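Local coordinates for Lmo0181 protein (PDB 5F7V) that binds the cyclic glucan cycloalternan as the solute-binding lipoprotein of an ABC system, probably delivering it for transport across the cell membrane, at residues W153-T164 / H214-V224. Residues are numbered along the deposited sequence; the frame is centred on the assembly and turned at random.
Sequences WKDEEAAAKKLT and HLTNEVTDSKV
His214 lays its imidazole flat on the indole of Trp153, the five-membered rings stacked face to face with centroids 3.7 Å apart and planes only 4° from parallel. An unusual chi1 of 147° swings the ring from its helix across to the indole, and His214 CB packs off-centre on the six-membered ring as a CH-pi contact. A histidine suits this place because it offers a face to the tryptophan and an edge to an acid. His214 ND1 donates to Glu157 OE2 at 2.6 Å, nearly straight (163°) and close to the imidazole plane, and the oxygen accepts on its anti lone pair. The short bond fixes the rotation of the ring, and the acid would probably favour a protonated imidazole. The extended chain of Glu157 carries its carboxylate there. Trp153 NE1 is held in turn by Gln188.

Beyond the turn where Lys223 takes positive phi, Val224 turns its branched side chain onto helix 153-163. Val224 CG1 meets Lys161 CG at 3.6 Å, CG2 faces the small Ala160, and CB rests against Thr164 OG1. That hydroxyl of Thr164 donates to Ala160 O (2.7 Å) and is also hydrogen-bonded to Gly172 N.

This is helix packing within the solute-binding fold, about 13 Å from His214's side chain to a bound glucose unit. The nearly parallel axes of 153-163 and 214-220 stay 12.0 Å apart, so long side chains span the Trp153 end. Strand 171-174 supports both through Thr173; strand 245-251 packs under helix 153-163, and helix 361-376 flanks helix 206-220.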
ATOM      1  N   TRP A 153       6.345  19.075   7.932  1.00  3.75           N
ATOM      2  CA  TRP A 153       6.560  18.237   9.133  1.00  3.68           C
ATOM      3  C   TRP A 153       6.440  19.021  10.416  1.00  3.69           C
ATOM      4  O   TRP A 153       5.829  18.532  11.386  1.00  3.75           O
ATOM      5  CB  TRP A 153       7.945  17.609   9.142  1.00  3.93           C
ATOM      6  CG  TRP A 153       8.194  16.590   8.072  1.00  4.24           C
ATOM      7  CD1 TRP A 153       7.304  15.928   7.251  1.00  4.44           C
ATOM      8  CD2 TRP A 153       9.486  16.067   7.773  1.00  4.66           C
ATOM      9  NE1 TRP A 153       8.000  15.051   6.443  1.00  5.05           N
ATOM     10  CE2 TRP A 153       9.336  15.120   6.728  1.00  5.16           C
ATOM     11  CE3 TRP A 153      10.765  16.353   8.255  1.00  4.84           C
ATOM     12  CZ2 TRP A 153      10.439  14.432   6.194  1.00  5.84           C
ATOM     13  CZ3 TRP A 153      11.855  15.694   7.684  1.00  5.40           C
ATOM     14  CH2 TRP A 153      11.668  14.750   6.701  1.00  5.88           C
ATOM     15  N   LYS A 154       6.952  20.242  10.479  1.00  3.87           N
ATOM     16  CA  LYS A 154       6.949  20.961  11.733  1.00  4.23           C
ATOM     17  C   LYS A 154       5.531  21.279  12.206  1.00  4.36           C
ATOM     18  O   LYS A 154       5.281  21.301  13.407  1.00  4.62           O
ATOM     19  CB  LYS A 154       7.743  22.253  11.643  1.00  4.73           C
ATOM     20  CG  LYS A 154       7.166  23.304  10.715  1.00  4.93           C
ATOM     21  CD  LYS A 154       8.096  24.490  10.521  1.00  5.68           C
ATOM     22  CE  LYS A 154       9.333  24.203   9.707  1.00  5.57           C
ATOM     23  NZ  LYS A 154       9.063  23.897   8.267  1.00  5.32           N
ATOM     24  N   ASP A 155       4.588  21.491  11.296  1.00  4.51           N
ATOM     25  CA  ASP A 155       3.190  21.728  11.703  1.00  4.93           C
ATOM     26  C   ASP A 155       2.574  20.471  12.273  1.00  4.77           C
ATOM     27  O   ASP A 155       1.849  20.515  13.283  1.00  5.20           O
ATOM     28  CB  ASP A 155       2.354  22.195  10.524  1.00  5.27           C
ATOM     29  CG  ASP A 155       2.905  23.443   9.910  1.00  6.15           C
ATOM     30  OD1 ASP A 155       2.837  24.484  10.585  1.00  8.07           O
ATOM     31  OD2 ASP A 155       3.389  23.423   8.766  1.00  6.19           O
ATOM     32  N   GLU A 156       2.827  19.323  11.682  0.50  4.50           N
ATOM     33  CA  GLU A 156       2.288  18.115  12.263  0.50  4.62           C
ATOM     34  C   GLU A 156       2.984  17.741  13.561  0.50  4.94           C
ATOM     35  O   GLU A 156       2.344  17.183  14.469  0.50  5.16           O
ATOM     36  CB  GLU A 156       2.381  16.974  11.270  0.50  4.73           C
ATOM     37  CG  GLU A 156       2.065  15.678  11.943  0.50  5.25           C
ATOM     38  CD  GLU A 156       1.926  14.568  10.932  0.50  5.70           C
ATOM     39  OE1 GLU A 156       1.961  14.757   9.665  0.50  5.89           O
ATOM     40  OE2 GLU A 156       1.828  13.466  11.509  0.50  6.49           O
ATOM     41  N   GLU A 157       4.274  18.027  13.699  1.00  5.11           N
ATOM     42  CA  GLU A 157       4.929  17.734  14.961  1.00  5.93           C
ATOM     43  C   GLU A 157       4.382  18.619  16.064  1.00  5.94           C
ATOM     44  O   GLU A 157       4.177  18.133  17.180  1.00  6.20           O
ATOM     45  CB  GLU A 157       6.437  17.944  14.832  1.00  6.92           C
ATOM     46  CG  GLU A 157       7.161  16.908  13.947  1.00  7.89           C
ATOM     47  CD  GLU A 157       8.603  17.235  13.583  1.00  9.62           C
ATOM     48  OE1 GLU A 157       9.156  18.149  14.215  1.00 11.82           O
ATOM     49  OE2 GLU A 157       9.285  16.558  12.750  1.00 11.54           O
ATOM     50  N   ALA A 158       4.163  19.888  15.811  1.00  4.28           N
ATOM     51  CA  ALA A 158       3.645  20.779  16.837  1.00  4.41           C
ATOM     52  C   ALA A 158       2.222  20.373  17.218  1.00  4.16           C
ATOM     53  O   ALA A 158       1.854  20.314  18.414  1.00  4.09           O
ATOM     54  CB  ALA A 158       3.662  22.227  16.413  1.00  4.70           C
ATOM     55  N   ALA A 159       1.390  20.038  16.235  1.00  3.89           N
ATOM     56  CA  ALA A 159       0.030  19.561  16.468  1.00  3.90           C
ATOM     57  C   ALA A 159       0.075  18.304  17.277  1.00  3.87           C
ATOM     58  O   ALA A 159      -0.621  18.180  18.264  1.00  3.97           O
ATOM     59  CB  ALA A 159      -0.725  19.361  15.188  1.00  3.83           C
ATOM     60  N   ALA A 160       0.920  17.360  16.882  1.00  3.76           N
ATOM     61  CA  ALA A 160       1.042  16.085  17.589  1.00  3.76           C
ATOM     62  C   ALA A 160       1.456  16.291  19.031  1.00  3.90           C
ATOM     63  O   ALA A 160       0.953  15.593  19.918  1.00  3.99           O
ATOM     64  CB  ALA A 160       2.046  15.178  16.906  1.00  3.65           C
ATOM     65  N   LYS A 161       2.355  17.223  19.304  1.00  3.97           N
ATOM     66  CA  LYS A 161       2.760  17.491  20.670  1.00  4.14           C
ATOM     67  C   LYS A 161       1.588  18.026  21.488  1.00  4.27           C
ATOM     68  O   LYS A 161       1.344  17.563  22.622  1.00  4.41           O
ATOM     69  CB  LYS A 161       3.967  18.453  20.686  1.00  4.21           C
ATOM     70  CG  LYS A 161       5.266  17.802  20.219  1.00  4.15           C
ATOM     71  CD  LYS A 161       6.378  18.820  19.937  1.00  4.22           C
ATOM     72  CE  LYS A 161       7.561  18.129  19.309  1.00  4.19           C
ATOM     73  NZ  LYS A 161       8.613  19.128  18.967  1.00  4.37           N
ATOM     74  N   LYS A 162       0.807  18.957  20.962  1.00  4.27           N
ATOM     75  CA  LYS A 162      -0.326  19.492  21.698  1.00  4.42           C
ATOM     76  C   LYS A 162      -1.457  18.484  21.861  1.00  4.42           C
ATOM     77  O   LYS A 162      -2.178  18.568  22.828  1.00  4.73           O
ATOM     78  CB  LYS A 162      -0.868  20.730  20.982  1.00  4.44           C
ATOM     79  CG  LYS A 162       0.136  21.870  21.028  1.00  4.52           C
ATOM     80  CD  LYS A 162      -0.407  23.191  20.474  1.00  4.66           C
ATOM     81  CE  LYS A 162      -0.592  23.169  18.975  1.00  4.68           C
ATOM     82  NZ  LYS A 162      -1.124  24.440  18.416  1.00  4.99           N
ATOM     83  N   LEU A 163      -1.515  17.471  21.004  1.00  4.26           N
ATOM     84  CA  LEU A 163      -2.562  16.466  21.054  1.00  4.38           C
ATOM     85  C   LEU A 163      -2.175  15.258  21.877  1.00  4.38           C
ATOM     86  O   LEU A 163      -3.026  14.402  22.102  1.00  4.69           O
ATOM     87  CB  LEU A 163      -2.963  16.036  19.640  1.00  4.35           C
ATOM     88  CG  LEU A 163      -3.741  17.105  18.861  1.00  4.52           C
ATOM     89  CD1 LEU A 163      -3.597  16.940  17.349  1.00  4.41           C
ATOM     90  CD2 LEU A 163      -5.162  17.231  19.305  1.00  4.74           C
ATOM     91  N   THR A 164      -0.936  15.164  22.308  1.00  4.34           N
ATOM     92  CA  THR A 164      -0.531  14.033  23.174  1.00  4.44           C
ATOM     93  C   THR A 164      -0.938  14.304  24.600  1.00  4.69           C
ATOM     94  O   THR A 164      -0.677  15.379  25.124  1.00  4.96           O
ATOM     95  CB  THR A 164       0.983  13.840  23.032  1.00  4.39           C
ATOM     96  OG1 THR A 164       1.256  13.505  21.656  1.00  4.18           O
ATOM     97  CG2 THR A 164       1.447  12.705  23.935  1.00  4.53           C
ATOM     98  N   HIS A 214      13.271  12.387  12.070  1.00  3.77           N
ATOM     99  CA  HIS A 214      11.961  12.997  12.210  1.00  3.96           C
ATOM    100  C   HIS A 214      10.945  11.940  12.662  1.00  3.88           C
ATOM    101  O   HIS A 214      10.130  12.206  13.549  1.00  4.19           O
ATOM    102  CB  HIS A 214      11.625  13.698  10.888  1.00  4.10           C
ATOM    103  CG  HIS A 214      10.173  13.693  10.535  1.00  4.24           C
ATOM    104  ND1 HIS A 214       9.187  14.491  11.106  1.00  4.53           N
ATOM    105  CD2 HIS A 214       9.574  12.973   9.561  1.00  4.44           C
ATOM    106  CE1 HIS A 214       8.045  14.216  10.508  1.00  4.41           C
ATOM    107  NE2 HIS A 214       8.258  13.319   9.577  1.00  4.54           N
ATOM    108  N   LEU A 215      10.956  10.760  12.043  1.00  3.83           N
ATOM    109  CA  LEU A 215      10.058   9.659  12.449  1.00  3.84           C
ATOM    110  C   LEU A 215      10.413   9.087  13.823  1.00  3.97           C
ATOM    111  O   LEU A 215       9.543   8.926  14.688  1.00  4.00           O
ATOM    112  CB  LEU A 215      10.051   8.522  11.439  1.00  3.84           C
ATOM    113  CG  LEU A 215       9.567   8.925  10.035  1.00  3.80           C
ATOM    114  CD1 LEU A 215       9.766   7.746   9.105  1.00  3.92           C
ATOM    115  CD2 LEU A 215       8.137   9.420  10.033  1.00  3.79           C
ATOM    116  N   THR A 216      11.687   8.765  14.058  1.00  4.04           N
ATOM    117  CA  THR A 216      12.003   8.034  15.292  1.00  4.24           C
ATOM    118  C   THR A 216      11.919   8.923  16.514  1.00  4.57           C
ATOM    119  O   THR A 216      11.520   8.424  17.582  1.00  4.52           O
ATOM    120  CB  THR A 216      13.355   7.329  15.192  1.00  4.30           C
ATOM    121  OG1 THR A 216      14.386   8.285  15.000  1.00  4.36           O
ATOM    122  CG2 THR A 216      13.401   6.321  14.052  1.00  4.20           C
ATOM    123  N   ASN A 217      12.230  10.214  16.375  1.00  4.90           N
ATOM    124  CA  ASN A 217      12.125  11.085  17.540  1.00  5.46           C
ATOM    125  C   ASN A 217      10.698  11.213  18.022  1.00  5.44           C
ATOM    126  O   ASN A 217      10.500  11.440  19.234  1.00  5.46           O
ATOM    127  CB  ASN A 217      12.635  12.482  17.205  1.00  5.86           C
ATOM    128  CG  ASN A 217      14.122  12.660  17.346  1.00  6.70           C
ATOM    129  OD1 ASN A 217      14.810  11.789  17.826  1.00  7.92           O
ATOM    130  ND2 ASN A 217      14.588  13.837  16.988  1.00  7.15           N
ATOM    131  N   GLU A 218       9.705  11.080  17.147  1.00  5.48           N
ATOM    132  CA  GLU A 218       8.315  11.109  17.619  1.00  5.77           C
ATOM    133  C   GLU A 218       8.023  10.000  18.593  1.00  5.59           C
ATOM    134  O   GLU A 218       7.222  10.141  19.526  1.00  5.57           O
ATOM    135  CB  GLU A 218       7.375  10.987  16.434  1.00  6.32           C
ATOM    136  CG  GLU A 218       7.416  12.245  15.602  1.00  7.50           C
ATOM    137  CD  GLU A 218       6.354  12.335  14.546  1.00  9.08           C
ATOM    138  OE1 GLU A 218       5.991  11.273  14.001  1.00  9.84           O
ATOM    139  OE2 GLU A 218       5.975  13.506  14.263  1.00 11.82           O
ATOM    140  N   VAL A 219       8.692   8.867  18.425  1.00  5.47           N
ATOM    141  CA  VAL A 219       8.505   7.742  19.339  1.00  5.84           C
ATOM    142  C   VAL A 219       9.423   7.855  20.554  1.00  6.48           C
ATOM    143  O   VAL A 219       8.963   7.652  21.686  1.00  7.14           O
ATOM    144  CB  VAL A 219       8.788   6.404  18.613  1.00  5.68           C
ATOM    145  CG1 VAL A 219       8.848   5.235  19.591  1.00  5.96           C
ATOM    146  CG2 VAL A 219       7.744   6.217  17.529  1.00  5.54           C
ATOM    147  N   THR A 220      10.712   8.135  20.375  1.00  6.91           N
ATOM    148  CA  THR A 220      11.697   7.999  21.455  1.00  7.66           C
ATOM    149  C   THR A 220      11.958   9.268  22.253  1.00  8.37           C
ATOM    150  O   THR A 220      12.440   9.164  23.407  1.00  9.71           O
ATOM    151  CB  THR A 220      13.037   7.483  20.914  1.00  7.78           C
ATOM    152  OG1 THR A 220      13.612   8.516  20.115  1.00  7.94           O
ATOM    153  CG2 THR A 220      12.866   6.185  20.107  1.00  7.90           C
ATOM    154  N   ASP A 221      11.652  10.434  21.686  1.00  8.43           N
ATOM    155  CA  ASP A 221      12.112  11.734  22.190  1.00  9.25           C
ATOM    156  C   ASP A 221      10.913  12.545  22.649  1.00  8.45           C
ATOM    157  O   ASP A 221      10.727  12.696  23.862  1.00  8.90           O
ATOM    158  CB  ASP A 221      12.935  12.462  21.119  1.00 10.70           C
ATOM    159  CG  ASP A 221      13.504  13.777  21.571  1.00 13.01           C
ATOM    160  OD1 ASP A 221      13.590  13.985  22.778  1.00 15.86           O
ATOM    161  OD2 ASP A 221      13.865  14.598  20.692  1.00 17.05           O
ATOM    162  N   SER A 222      10.089  13.024  21.718  1.00  7.24           N
ATOM    163  CA  SER A 222       8.900  13.783  22.088  1.00  6.73           C
ATOM    164  C   SER A 222       7.801  12.859  22.564  1.00  6.39           C
ATOM    165  O   SER A 222       6.857  13.328  23.226  1.00  6.27           O
ATOM    166  CB  SER A 222       8.412  14.615  20.909  1.00  6.64           C
ATOM    167  OG  SER A 222       8.103  13.755  19.820  1.00  6.51           O
ATOM    168  N   LYS A 223       7.858  11.564  22.237  1.00  6.13           N
ATOM    169  CA  LYS A 223       6.876  10.587  22.690  1.00  6.35           C
ATOM    170  C   LYS A 223       5.449  10.961  22.336  1.00  5.57           C
ATOM    171  O   LYS A 223       4.543  10.795  23.108  1.00  5.68           O
ATOM    172  CB  LYS A 223       7.061  10.297  24.190  1.00  7.57           C
ATOM    173  CG  LYS A 223       8.464   9.795  24.531  1.00  8.76           C
ATOM    174  CD  LYS A 223       8.551   9.267  25.954  1.00 10.65           C
ATOM    175  CE  LYS A 223       8.782  10.435  26.864  1.00 12.11           C
ATOM    176  NZ  LYS A 223       8.933   9.986  28.274  1.00 14.11           N
ATOM    177  N   VAL A 224       5.305  11.474  21.126  1.00  4.77           N
ATOM    178  CA  VAL A 224       3.995  11.821  20.569  1.00  4.49           C
ATOM    179  C   VAL A 224       3.373  10.712  19.723  1.00  4.28           C
ATOM    180  O   VAL A 224       2.243  10.858  19.266  1.00  4.17           O
ATOM    181  CB  VAL A 224       4.046  13.106  19.740  1.00  4.29           C
ATOM    182  CG1 VAL A 224       4.512  14.257  20.598  1.00  4.44           C
ATOM    183  CG2 VAL A 224       4.924  12.966  18.508  1.00  4.17           C
TER
HETATM  184  O   HOH W   1       3.705  10.759  12.351  1.00 12.89           O
HETATM  185  O   HOH W   2      10.229  14.484  15.120  1.00 10.75           O